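Local coordinates for protein thioredoxin Reductase (Burkholderia cenocepacia, PDB 4F82) that probably acts as a Prx5-type peroxiredoxin, a thiol-specific peroxidase that reduces hydrogen peroxide and organic hydroperoxides and so protects the cell from oxidative stress, at residues C39-R42 with D43-G47. Numbering follows the deposited sequence.
Sequences CSVR and DQVAG
Asp43 gives its backbone N-H to the side chain of Ser40: N to OG is 3.0 Å, nearly straight at 166°. The hydroxyl is placed for this by its first torsion, which carries OG away from the Ser40 nitrogen (chi1 152°) to the side of the carbonyl carbon, facing the Asp43 amide. The Asp43 carboxylate folds back alongside the serine, with CG 3.4 Å from Ser40 OG. Asp18 also bonds Ser40 OG and takes the N-H of Arg42, so two acceptors serve the amides at this helix start. Gln44 bonds through its backbone N to Ser40 O at 3.0 Å. Its CG lies 3.8 Å from Cys39 CB, and the bend at chi2 (-72°) turns the amide back past that same carbon. A water that accepts from Ser40 N also takes a weak bond from Gln44 NE2; the amide oxygen goes to Arg111. Ser40 is thus the N-cap of the short helix 41-45, which follows directly on strand 35-40 and packs against strand 85-90 of the thioredoxin-like fold, where Gln44 and Val45 touch Trp87. Val45 N bonds Val41 O at 3.0 Å, with a weak second bond to Arg42 O. Both of its methyls rest against that Val41 oxygen, CG1 at 3.3 Å, and CG1 only loosely meets Val41 CG1; both valines are buried against Leu16. Ala46, where the chain leaves helical geometry, makes a weak bond from its N to Arg42 O at 3.0 Å; the Arg42 side chain uses NH1 to bond the carbonyl oxygens of Leu16 and Gly149.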
loop_
_atom_site.group_PDB
_atom_site.type_symbol
_atom_site.label_atom_id
_atom_site.label_comp_id
_atom_site.label_asym_id
_atom_site.label_seq_id
_atom_site.Cartn_x
_atom_site.Cartn_y
_atom_site.Cartn_z
ATOM N N CYS A 39 8.098 7.554 -14.166
ATOM C CA CYS A 39 7.865 7.844 -15.569
ATOM C C CYS A 39 6.638 8.725 -15.689
ATOM O O CYS A 39 5.771 8.707 -14.825
ATOM C CB CYS A 39 7.661 6.558 -16.352
ATOM S SG CYS A 39 6.296 5.646 -15.642
ATOM N N SER A 40 6.607 9.497 -16.771
ATOM C CA SER A 40 5.541 10.462 -17.053
ATOM C C SER A 40 4.412 9.746 -17.780
ATOM O O SER A 40 4.667 8.989 -18.714
ATOM C CB SER A 40 6.087 11.614 -17.915
ATOM O OG SER A 40 5.084 12.212 -18.732
ATOM N N VAL A 41 3.170 9.974 -17.360
ATOM C CA VAL A 41 2.027 9.352 -18.042
ATOM C C VAL A 41 1.974 9.771 -19.527
ATOM O O VAL A 41 1.828 8.929 -20.425
ATOM C CB VAL A 41 0.705 9.712 -17.340
ATOM C CG1 VAL A 41 -0.518 9.271 -18.174
ATOM C CG2 VAL A 41 0.649 9.029 -15.968
ATOM N N ARG A 42 2.076 11.069 -19.796
ATOM C CA ARG A 42 1.902 11.508 -21.158
ATOM C C ARG A 42 3.089 11.026 -21.980
ATOM O O ARG A 42 2.901 10.533 -23.096
ATOM C CB ARG A 42 1.652 13.025 -21.230
ATOM C CG ARG A 42 0.245 13.358 -20.703
ATOM C CD ARG A 42 -0.280 14.725 -21.136
ATOM N NE ARG A 42 -0.292 14.914 -22.591
ATOM C CZ ARG A 42 -1.272 14.512 -23.405
ATOM N NH1 ARG A 42 -2.336 13.855 -22.925
ATOM N NH2 ARG A 42 -1.190 14.761 -24.708
ATOM N N ASP A 43 4.293 11.083 -21.416
ATOM C CA ASP A 43 5.465 10.529 -22.123
ATOM C C ASP A 43 5.371 9.036 -22.504
ATOM O O ASP A 43 5.798 8.645 -23.587
ATOM C CB ASP A 43 6.776 10.795 -21.360
ATOM C CG ASP A 43 7.193 12.267 -21.398
ATOM O OD1 ASP A 43 6.587 13.051 -22.175
ATOM O OD2 ASP A 43 8.131 12.636 -20.650
ATOM N N GLN A 44 4.814 8.226 -21.615
ATOM C CA GLN A 44 4.682 6.783 -21.814
ATOM C C GLN A 44 3.499 6.373 -22.703
ATOM O O GLN A 44 3.488 5.246 -23.188
ATOM C CB GLN A 44 4.506 6.056 -20.460
ATOM C CG GLN A 44 5.725 6.115 -19.560
ATOM C CD GLN A 44 6.838 5.235 -20.075
ATOM O OE1 GLN A 44 6.598 4.095 -20.508
ATOM N NE2 GLN A 44 8.060 5.760 -20.057
ATOM N N VAL A 45 2.490 7.231 -22.861
ATOM C CA VAL A 45 1.377 6.926 -23.772
ATOM C C VAL A 45 1.594 7.565 -25.126
ATOM O O VAL A 45 0.893 7.236 -26.103
ATOM C CB VAL A 45 -0.016 7.322 -23.234
ATOM C CG1 VAL A 45 -0.241 6.726 -21.862
ATOM C CG2 VAL A 45 -0.199 8.853 -23.210
ATOM N N ALA A 46 2.580 8.455 -25.225
ATOM C CA ALA A 46 2.819 9.087 -26.526
ATOM C C ALA A 46 3.059 8.057 -27.631
ATOM O O ALA A 46 3.932 7.182 -27.505
ATOM C CB ALA A 46 3.980 10.073 -26.466
ATOM N N GLY A 47 2.248 8.154 -28.689
ATOM C CA GLY A 47 2.384 7.342 -29.885
ATOM C C GLY A 47 1.969 5.891 -29.716
ATOM O O GLY A 47 2.313 5.059 -30.574
HETATM O O HOH W 1 8.763 8.801 -18.736
#